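Local coordinates for protein trilobed Protease (Pyrococcus furiosus, PDB 2GOP) that forms the open-Velcro beta-propeller domain of an archaeal protease, and probably guides the access of substrates to its proteolytic site, at residues I177-N186 against Y220-I229; I100-S108 against L118-R126. All blocks are in the same frame, centred on the assembly; numbering follows the deposited sequence.

Interaction 1. Residues I177-N186 against Y220-I229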
loop_
_atom_site.group_PDB
_atom_site.type_symbol
_atom_site.label_atom_id
_atom_site.label_comp_id
_atom_site.label_asym_id
_atom_site.label_seq_id
_atom_site.Cartn_x
_atom_site.Cartn_y
_atom_site.Cartn_z
ATOM N N ILE A 177 14.591 -9.873 -7.299
ATOM C CA ILE A 177 14.576 -10.013 -8.751
ATOM C C ILE A 177 15.910 -10.571 -9.223
ATOM O O ILE A 177 16.921 -10.446 -8.524
ATOM C CB ILE A 177 14.301 -8.660 -9.478
ATOM C CG1 ILE A 177 15.360 -7.619 -9.111
ATOM C CG2 ILE A 177 12.900 -8.102 -9.122
ATOM C CD1 ILE A 177 15.431 -6.462 -10.085
ATOM N N TRP A 178 15.913 -11.207 -10.395
ATOM C CA TRP A 178 17.161 -11.669 -10.996
ATOM C C TRP A 178 17.948 -10.457 -11.493
ATOM O O TRP A 178 17.364 -9.505 -12.016
ATOM C CB TRP A 178 16.906 -12.575 -12.203
ATOM C CG TRP A 178 16.470 -13.970 -11.899
ATOM C CD1 TRP A 178 15.238 -14.499 -12.123
ATOM C CD2 TRP A 178 17.267 -15.029 -11.354
ATOM N NE1 TRP A 178 15.208 -15.802 -11.733
ATOM C CE2 TRP A 178 16.439 -16.161 -11.260
ATOM C CE3 TRP A 178 18.603 -15.130 -10.930
ATOM C CZ2 TRP A 178 16.892 -17.385 -10.756
ATOM C CZ3 TRP A 178 19.053 -16.355 -10.427
ATOM C CH2 TRP A 178 18.196 -17.459 -10.347
ATOM N N HIS A 179 19.266 -10.504 -11.315
ATOM C CA HIS A 179 20.188 -9.612 -12.006
ATOM C C HIS A 179 21.283 -10.488 -12.595
ATOM O O HIS A 179 22.284 -10.786 -11.931
ATOM C CB HIS A 179 20.777 -8.558 -11.073
ATOM C CG HIS A 179 21.664 -7.573 -11.775
ATOM N ND1 HIS A 179 21.240 -6.829 -12.862
ATOM C CD2 HIS A 179 22.951 -7.216 -11.552
ATOM C CE1 HIS A 179 22.233 -6.062 -13.277
ATOM N NE2 HIS A 179 23.281 -6.273 -12.496
ATOM N N ARG A 180 21.076 -10.887 -13.845
ATOM C CA ARG A 180 21.804 -12.002 -14.466
ATOM C C ARG A 180 21.712 -13.249 -13.572
ATOM O O ARG A 180 20.601 -13.706 -13.338
ATOM C CB ARG A 180 23.216 -11.596 -14.872
ATOM C CG ARG A 180 23.208 -10.498 -15.960
ATOM C CD ARG A 180 24.403 -10.579 -16.887
ATOM N NE ARG A 180 24.395 -9.554 -17.942
ATOM C CZ ARG A 180 23.673 -9.605 -19.067
ATOM N NH1 ARG A 180 22.859 -10.624 -19.315
ATOM N NH2 ARG A 180 23.762 -8.622 -19.958
ATOM N N ASP A 181 22.825 -13.782 -13.061
ATOM C CA ASP A 181 22.763 -14.960 -12.191
ATOM C C ASP A 181 22.711 -14.625 -10.703
ATOM O O ASP A 181 22.693 -15.526 -9.858
ATOM C CB ASP A 181 23.924 -15.905 -12.485
ATOM C CG ASP A 181 23.666 -16.785 -13.700
ATOM O OD1 ASP A 181 22.480 -17.112 -13.996
ATOM O OD2 ASP A 181 24.655 -17.144 -14.357
ATOM N N LYS A 182 22.668 -13.333 -10.381
ATOM C CA LYS A 182 22.546 -12.896 -9.005
ATOM C C LYS A 182 21.106 -12.512 -8.701
ATOM O O LYS A 182 20.287 -12.339 -9.595
ATOM C CB LYS A 182 23.474 -11.716 -8.734
ATOM C CG LYS A 182 24.932 -12.009 -8.963
ATOM C CD LYS A 182 25.821 -10.920 -8.384
ATOM C CE LYS A 182 27.281 -11.090 -8.816
ATOM N NZ LYS A 182 28.202 -10.113 -8.170
ATOM N N ILE A 183 20.798 -12.389 -7.420
ATOM C CA ILE A 183 19.487 -11.947 -6.999
ATOM C C ILE A 183 19.650 -10.637 -6.237
ATOM O O ILE A 183 20.478 -10.522 -5.317
ATOM C CB ILE A 183 18.766 -13.007 -6.131
ATOM C CG1 ILE A 183 18.553 -14.298 -6.942
ATOM C CG2 ILE A 183 17.418 -12.490 -5.673
ATOM C CD1 ILE A 183 18.449 -15.525 -6.075
ATOM N N VAL A 184 18.873 -9.643 -6.647
ATOM C CA VAL A 184 18.845 -8.357 -5.957
ATOM C C VAL A 184 17.699 -8.421 -4.960
ATOM O O VAL A 184 16.570 -8.684 -5.342
ATOM C CB VAL A 184 18.625 -7.216 -6.951
ATOM C CG1 VAL A 184 18.391 -5.877 -6.221
ATOM C CG2 VAL A 184 19.818 -7.149 -7.911
ATOM N N VAL A 185 18.003 -8.172 -3.695
ATOM C CA VAL A 185 17.061 -8.400 -2.612
ATOM C C VAL A 185 16.761 -7.106 -1.876
ATOM O O VAL A 185 17.673 -6.444 -1.372
ATOM C CB VAL A 185 17.604 -9.437 -1.625
ATOM C CG1 VAL A 185 16.613 -9.680 -0.486
ATOM C CG2 VAL A 185 17.907 -10.752 -2.357
ATOM N N ASN A 186 15.468 -6.770 -1.826
ATOM C CA ASN A 186 14.955 -5.617 -1.105
ATOM C C ASN A 186 14.438 -6.052 0.259
ATOM O O ASN A 186 13.557 -6.896 0.338
ATOM C CB ASN A 186 13.808 -4.966 -1.880
ATOM C CG ASN A 186 14.146 -4.721 -3.328
ATOM O OD1 ASN A 186 15.088 -4.009 -3.623
ATOM N ND2 ASN A 186 13.349 -5.277 -4.243
ATOM N N TYR A 220 13.192 0.704 -4.107
ATOM C CA TYR A 220 13.531 -0.693 -4.157
ATOM C C TYR A 220 13.559 -1.162 -5.612
ATOM O O TYR A 220 12.977 -0.537 -6.492
ATOM C CB TYR A 220 12.557 -1.502 -3.298
ATOM C CG TYR A 220 11.122 -1.335 -3.673
ATOM C CD1 TYR A 220 10.540 -2.160 -4.631
ATOM C CD2 TYR A 220 10.335 -0.355 -3.070
ATOM C CE1 TYR A 220 9.199 -2.007 -4.990
ATOM C CE2 TYR A 220 9.009 -0.193 -3.419
ATOM C CZ TYR A 220 8.445 -1.024 -4.380
ATOM O OH TYR A 220 7.124 -0.879 -4.726
ATOM N N ALA A 221 14.295 -2.238 -5.854
ATOM C CA ALA A 221 14.537 -2.732 -7.198
ATOM C C ALA A 221 13.308 -3.472 -7.709
ATOM O O ALA A 221 12.780 -4.355 -7.019
ATOM C CB ALA A 221 15.788 -3.659 -7.194
ATOM N N VAL A 222 12.849 -3.106 -8.907
ATOM C CA VAL A 222 11.671 -3.739 -9.505
ATOM C C VAL A 222 11.965 -4.548 -10.768
ATOM O O VAL A 222 11.148 -5.372 -11.145
ATOM C CB VAL A 222 10.539 -2.722 -9.804
ATOM C CG1 VAL A 222 9.927 -2.211 -8.502
ATOM C CG2 VAL A 222 11.049 -1.563 -10.686
ATOM N N ASP A 223 13.103 -4.312 -11.426
ATOM C CA ASP A 223 13.443 -5.033 -12.660
ATOM C C ASP A 223 14.900 -4.828 -13.013
ATOM O O ASP A 223 15.530 -3.910 -12.520
ATOM C CB ASP A 223 12.568 -4.542 -13.828
ATOM C CG ASP A 223 12.465 -5.548 -14.959
ATOM O OD1 ASP A 223 12.929 -6.705 -14.789
ATOM O OD2 ASP A 223 11.922 -5.173 -16.026
ATOM N N SER A 224 15.420 -5.682 -13.885
ATOM C CA SER A 224 16.778 -5.544 -14.401
ATOM C C SER A 224 16.805 -6.051 -15.840
ATOM O O SER A 224 16.098 -6.999 -16.162
ATOM C CB SER A 224 17.754 -6.373 -13.554
ATOM O OG SER A 224 19.027 -6.454 -14.181
ATOM N N ASP A 225 17.618 -5.425 -16.693
ATOM C CA ASP A 225 17.874 -5.957 -18.040
ATOM C C ASP A 225 19.220 -6.698 -18.158
ATOM O O ASP A 225 19.680 -6.979 -19.265
ATOM C CB ASP A 225 17.756 -4.850 -19.112
ATOM C CG ASP A 225 18.786 -3.733 -18.960
ATOM O OD1 ASP A 225 19.763 -3.861 -18.180
ATOM O OD2 ASP A 225 18.596 -2.703 -19.643
ATOM N N GLY A 226 19.839 -7.014 -17.020
ATOM C CA GLY A 226 21.144 -7.671 -16.992
ATOM C C GLY A 226 22.301 -6.713 -16.776
ATOM O O GLY A 226 23.394 -7.134 -16.396
ATOM N N GLU A 227 22.052 -5.430 -17.018
ATOM C CA GLU A 227 23.056 -4.388 -16.895
ATOM C C GLU A 227 22.555 -3.276 -15.982
ATOM O O GLU A 227 23.190 -2.955 -14.968
ATOM C CB GLU A 227 23.413 -3.847 -18.280
ATOM C CG GLU A 227 24.074 -4.877 -19.203
ATOM C CD GLU A 227 25.390 -5.439 -18.635
ATOM O OE1 GLU A 227 26.014 -4.769 -17.791
ATOM O OE2 GLU A 227 25.804 -6.547 -19.044
ATOM N N ARG A 228 21.402 -2.716 -16.337
ATOM C CA ARG A 228 20.781 -1.629 -15.584
ATOM C C ARG A 228 19.722 -2.173 -14.647
ATOM O O ARG A 228 18.987 -3.079 -14.999
ATOM C CB ARG A 228 20.137 -0.609 -16.527
ATOM C CG ARG A 228 21.140 0.306 -17.208
ATOM C CD ARG A 228 20.458 1.318 -18.104
ATOM N NE ARG A 228 21.444 2.089 -18.856
ATOM C CZ ARG A 228 21.153 2.996 -19.788
ATOM N NH1 ARG A 228 19.886 3.270 -20.108
ATOM N NH2 ARG A 228 22.142 3.626 -20.413
ATOM N N ILE A 229 19.653 -1.604 -13.453
ATOM C CA ILE A 229 18.660 -1.982 -12.464
ATOM C C ILE A 229 17.645 -0.850 -12.360
ATOM O O ILE A 229 18.008 0.329 -12.233
ATOM C CB ILE A 229 19.311 -2.306 -11.099
ATOM C CG1 ILE A 229 20.151 -3.581 -11.229
ATOM C CG2 ILE A 229 18.256 -2.496 -10.018
ATOM C CD1 ILE A 229 21.152 -3.859 -10.045
#

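Interaction 2. Residues I100-S108 against L118-R126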
loop_
_atom_site.group_PDB
_atom_site.type_symbol
_atom_site.label_atom_id
_atom_site.label_comp_id
_atom_site.label_asym_id
_atom_site.label_seq_id
_atom_site.Cartn_x
_atom_site.Cartn_y
_atom_site.Cartn_z
ATOM N N ILE A 100 6.180 -28.424 -8.728
ATOM C CA ILE A 100 7.576 -28.397 -8.278
ATOM C C ILE A 100 7.769 -27.867 -6.858
ATOM O O ILE A 100 8.825 -28.075 -6.265
ATOM C CB ILE A 100 8.476 -27.610 -9.243
ATOM C CG1 ILE A 100 8.131 -26.112 -9.238
ATOM C CG2 ILE A 100 8.376 -28.203 -10.626
ATOM C CD1 ILE A 100 9.245 -25.206 -9.797
ATOM N N LEU A 101 6.753 -27.213 -6.306
ATOM C CA LEU A 101 6.867 -26.590 -4.996
ATOM C C LEU A 101 5.501 -26.316 -4.393
ATOM O O LEU A 101 4.538 -26.060 -5.103
ATOM C CB LEU A 101 7.627 -25.266 -5.113
ATOM C CG LEU A 101 7.881 -24.516 -3.802
ATOM C CD1 LEU A 101 9.187 -25.002 -3.192
ATOM C CD2 LEU A 101 7.884 -23.023 -4.046
ATOM N N GLU A 102 5.453 -26.359 -3.069
ATOM C CA GLU A 102 4.276 -26.025 -2.289
ATOM C C GLU A 102 4.632 -24.921 -1.292
ATOM O O GLU A 102 5.681 -24.973 -0.640
ATOM C CB GLU A 102 3.798 -27.269 -1.536
ATOM C CG GLU A 102 2.337 -27.241 -1.162
ATOM C CD GLU A 102 1.844 -28.572 -0.625
ATOM O OE1 GLU A 102 2.374 -29.623 -1.048
ATOM O OE2 GLU A 102 0.916 -28.565 0.213
ATOM N N ALA A 103 3.764 -23.924 -1.180
ATOM C CA ALA A 103 3.957 -22.846 -0.214
ATOM C C ALA A 103 2.619 -22.272 0.216
ATOM O O ALA A 103 1.610 -22.482 -0.439
ATOM C CB ALA A 103 4.838 -21.754 -0.800
ATOM N N LYS A 104 2.627 -21.535 1.319
ATOM C CA LYS A 104 1.419 -20.921 1.851
ATOM C C LYS A 104 0.946 -19.853 0.875
ATOM O O LYS A 104 -0.199 -19.866 0.432
ATOM C CB LYS A 104 1.709 -20.312 3.228
ATOM C CG LYS A 104 0.492 -19.999 4.080
ATOM C CD LYS A 104 0.933 -19.387 5.418
ATOM C CE LYS A 104 -0.217 -19.255 6.427
ATOM N NZ LYS A 104 -0.440 -20.486 7.249
ATOM N N ASN A 105 1.854 -18.945 0.533
ATOM C CA ASN A 105 1.562 -17.842 -0.366
ATOM C C ASN A 105 2.757 -17.578 -1.292
ATOM O O ASN A 105 3.902 -17.777 -0.903
ATOM C CB ASN A 105 1.241 -16.598 0.466
ATOM C CG ASN A 105 0.664 -15.466 -0.364
ATOM O OD1 ASN A 105 1.261 -14.392 -0.470
ATOM N ND2 ASN A 105 -0.501 -15.702 -0.960
ATOM N N ILE A 106 2.477 -17.127 -2.509
ATOM C CA ILE A 106 3.510 -16.770 -3.486
ATOM C C ILE A 106 3.459 -15.267 -3.786
ATOM O O ILE A 106 2.395 -14.730 -4.088
ATOM C CB ILE A 106 3.331 -17.577 -4.788
ATOM C CG1 ILE A 106 3.453 -19.083 -4.494
ATOM C CG2 ILE A 106 4.317 -17.102 -5.879
ATOM C CD1 ILE A 106 4.831 -19.563 -4.010
ATOM N N ARG A 107 4.606 -14.598 -3.678
ATOM C CA ARG A 107 4.719 -13.167 -3.975
ATOM C C ARG A 107 5.170 -12.934 -5.418
ATOM O O ARG A 107 4.638 -12.068 -6.100
ATOM C CB ARG A 107 5.702 -12.484 -3.018
ATOM C CG ARG A 107 5.699 -10.962 -3.109
ATOM C CD ARG A 107 6.929 -10.352 -2.475
ATOM N NE ARG A 107 6.747 -8.933 -2.160
ATOM C CZ ARG A 107 6.218 -8.454 -1.028
ATOM N NH1 ARG A 107 5.777 -9.274 -0.068
ATOM N NH2 ARG A 107 6.123 -7.137 -0.852
ATOM N N SER A 108 6.171 -13.676 -5.870
ATOM C CA SER A 108 6.662 -13.514 -7.242
ATOM C C SER A 108 7.211 -14.802 -7.818
ATOM O O SER A 108 7.580 -15.731 -7.088
ATOM C CB SER A 108 7.740 -12.446 -7.311
ATOM O OG SER A 108 8.799 -12.762 -6.429
ATOM N N LEU A 118 14.589 -20.771 -11.920
ATOM C CA LEU A 118 13.338 -20.122 -11.590
ATOM C C LEU A 118 13.414 -19.556 -10.158
ATOM O O LEU A 118 13.731 -20.286 -9.206
ATOM C CB LEU A 118 12.226 -21.157 -11.735
ATOM C CG LEU A 118 10.753 -20.761 -11.721
ATOM C CD1 LEU A 118 10.433 -19.683 -12.759
ATOM C CD2 LEU A 118 9.912 -22.022 -11.936
ATOM N N LEU A 119 13.174 -18.250 -10.020
ATOM C CA LEU A 119 13.149 -17.584 -8.713
ATOM C C LEU A 119 11.715 -17.510 -8.207
ATOM O O LEU A 119 10.853 -16.907 -8.850
ATOM C CB LEU A 119 13.717 -16.167 -8.786
ATOM C CG LEU A 119 13.674 -15.368 -7.460
ATOM C CD1 LEU A 119 14.554 -16.042 -6.397
ATOM C CD2 LEU A 119 14.066 -13.902 -7.670
ATOM N N ILE A 120 11.481 -18.125 -7.049
ATOM C CA ILE A 120 10.198 -18.084 -6.365
ATOM C C ILE A 120 10.370 -17.357 -5.037
ATOM O O ILE A 120 11.243 -17.704 -4.232
ATOM C CB ILE A 120 9.674 -19.512 -6.071
ATOM C CG1 ILE A 120 9.646 -20.357 -7.357
ATOM C CG2 ILE A 120 8.277 -19.459 -5.433
ATOM C CD1 ILE A 120 9.746 -21.822 -7.107
ATOM N N VAL A 121 9.531 -16.348 -4.807
ATOM C CA VAL A 121 9.496 -15.655 -3.523
ATOM C C VAL A 121 8.096 -15.797 -2.897
ATOM O O VAL A 121 7.075 -15.623 -3.562
ATOM C CB VAL A 121 9.927 -14.172 -3.651
ATOM C CG1 VAL A 121 9.966 -13.509 -2.289
ATOM C CG2 VAL A 121 11.290 -14.077 -4.344
ATOM N N GLY A 122 8.063 -16.150 -1.622
ATOM C CA GLY A 122 6.810 -16.441 -0.962
ATOM C C GLY A 122 6.963 -16.756 0.508
ATOM O O GLY A 122 7.971 -16.409 1.135
ATOM N N PHE A 123 5.942 -17.407 1.052
ATOM C CA PHE A 123 5.861 -17.687 2.477
ATOM C C PHE A 123 5.673 -19.170 2.701
ATOM O O PHE A 123 4.777 -19.795 2.125
ATOM C CB PHE A 123 4.732 -16.877 3.090
ATOM C CG PHE A 123 4.984 -15.405 3.040
ATOM C CD1 PHE A 123 4.627 -14.664 1.917
ATOM C CD2 PHE A 123 5.640 -14.768 4.084
ATOM C CE1 PHE A 123 4.888 -13.310 1.850
ATOM C CE2 PHE A 123 5.899 -13.412 4.033
ATOM C CZ PHE A 123 5.517 -12.679 2.917
ATOM N N LYS A 124 6.541 -19.722 3.539
ATOM C CA LYS A 124 6.703 -21.164 3.669
ATOM C C LYS A 124 5.470 -21.775 4.310
ATOM O O LYS A 124 4.744 -21.105 5.057
ATOM C CB LYS A 124 7.939 -21.472 4.523
ATOM C CG LYS A 124 8.790 -22.627 4.049
ATOM C CD LYS A 124 10.139 -22.562 4.726
ATOM C CE LYS A 124 11.046 -23.690 4.302
ATOM N NZ LYS A 124 12.456 -23.393 4.694
ATOM N N ARG A 125 5.244 -23.052 4.015
ATOM C CA ARG A 125 4.100 -23.776 4.551
ATOM C C ARG A 125 4.515 -24.681 5.717
ATOM O O ARG A 125 5.621 -25.234 5.727
ATOM C CB ARG A 125 3.387 -24.566 3.438
ATOM C CG ARG A 125 4.142 -25.777 2.869
ATOM C CD ARG A 125 3.836 -27.067 3.628
ATOM N NE ARG A 125 3.874 -28.254 2.771
ATOM C CZ ARG A 125 4.982 -28.850 2.333
ATOM N NH1 ARG A 125 6.186 -28.380 2.650
ATOM N NH2 ARG A 125 4.885 -29.929 1.560
ATOM N N ARG A 126 3.619 -24.800 6.696
ATOM C CA ARG A 126 3.814 -25.661 7.870
ATOM C C ARG A 126 3.975 -27.139 7.502
ATOM O O ARG A 126 3.363 -27.615 6.546
ATOM C CB ARG A 126 2.628 -25.517 8.841
ATOM C CG ARG A 126 1.265 -25.858 8.226
ATOM C CD ARG A 126 0.176 -26.015 9.271
ATOM N NE ARG A 126 -0.299 -24.730 9.782
ATOM C CZ ARG A 126 -1.399 -24.565 10.518
ATOM N NH1 ARG A 126 -2.169 -25.602 10.844
ATOM N NH2 ARG A 126 -1.738 -23.348 10.930
HETATM O O HOH W 1 10.524 -14.137 -8.138
#

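Interaction 1. Residues I177-N186 against Y220-I229
Two neighbouring blades of the beta-propeller meet here: strands 175-179 and 182-188 of one blade pack across strand 219-224 and the turn after it, which belong to the next, and the pairing of His-179 with Ser-224 lies near the turn end of the seam. With its CG anti to the backbone N (chi1 -176°), His-179 sends its imidazole into the turn 224-229, where ND1 lies 2.6 Å from Ser-224 OG. The hydroxyl sits at the ring edge, in plane, and either group could be the donor. Ser-224 OG also accepts Gly-226 N at 3.0 Å, an ST turn. Ile-229 CD1 covers one ring face, 3.9 Å from the centroid of His-179 and almost on the normal, a CH-pi contact.

From the type II' turn 179-182, Arg-180 lays its guanidinium over Gly-226 CA; a CB at Gly-226 would run into Arg-180 CZ. In the guanidinium plane, Arg-180 NH2 meets Glu-227 OE2 on its anti side at 3.1 Å, a salt bridge, while NH1 pairs with Glu-113.

At the other end the Asn-186 amide grips Ala-221 twice: its OD1 accepts Ala-221 N at 3.0 Å from above the carbonyl plane, and its ND2, also bonded to Ser-175, donates to Ala-221 O in that carbonyl's plane, on a lone pair. Between the polar ends, Val-184 CG1 rests on Ala-221 CB at 3.6 Å, beside Ile-177 CD1. With no backbone-to-backbone hydrogen bond linking the two segments, the blades' alignment here depends on side chains.

Interaction 2. Residues I100-S108 against L118-R126
Strand 105-108 runs antiparallel to strand 118-123, with Asn-105 facing Phe-123 and Ser-108 facing Val-121, and two classic beta bulges interrupt the ladder. Val-121 O takes both Arg-107 N, at 2.7 Å, and Ser-108 N, at 3.2 Å, while Phe-123 O takes Lys-104 N and, weakly, Asn-105 N. At Gly-122 the chains draw close, its CA 4.2 Å from Ile-106 CA, and a CB there would strike Asn-105 O. The ladder is the opening hairpin of one propeller blade, and residues 100-103, the end of the preceding blade's outermost strand, fold over it.

Ile-120 touches both: its CD1 meets Leu-101 CD2 of the preceding blade at 3.8 Å, tip to tip, and its CG2 meets Ile-106 CD1 of the same hairpin at 3.7 Å. On the other face of the hairpin the Asn-105 amide and the Phe-123 ring lie side by side, pointing the same way, their planes 34° apart. Ser-108 OG nestles against Val-121 CB and is bridged to Leu-119 O by a water that donates to the carbonyl.

Arg-125 bends back at chi2 and chi3, bringing one guanidinium face over Glu-102 CB and NH2 to 3.6 Å from Glu-102 OE1, a long salt bridge. Glu-102 OE1 also pairs with Lys-99, and OE2 with Lys-82. With an alanine in place of Glu-102, Arg-125 is likely to be freer to turn, and both lysines would probably lose their shared carboxylate. Lys-124 NZ pairs with Glu-167.

Overall arrangement
From the N terminus, the chain first reaches interaction 2, where strand 96-103 completes one blade and strand 105-111 begins the next; the short loop through the hairpin is closed at 118-126. After two more strands finish that blade, interaction 1 begins at 177-186 in the third blade involved and closes across the rest of it onto 220-229 in the fourth. The two contacts follow in series, neither nested nor crossed, with centres about 19 Å apart. Between them Trp-178 and Ile-183 pack on Leu-119, bridging the remaining blade boundary. Together they tie four consecutive blades, 62-103, 105-171, 175-217 and 219-256, along one arc of the propeller.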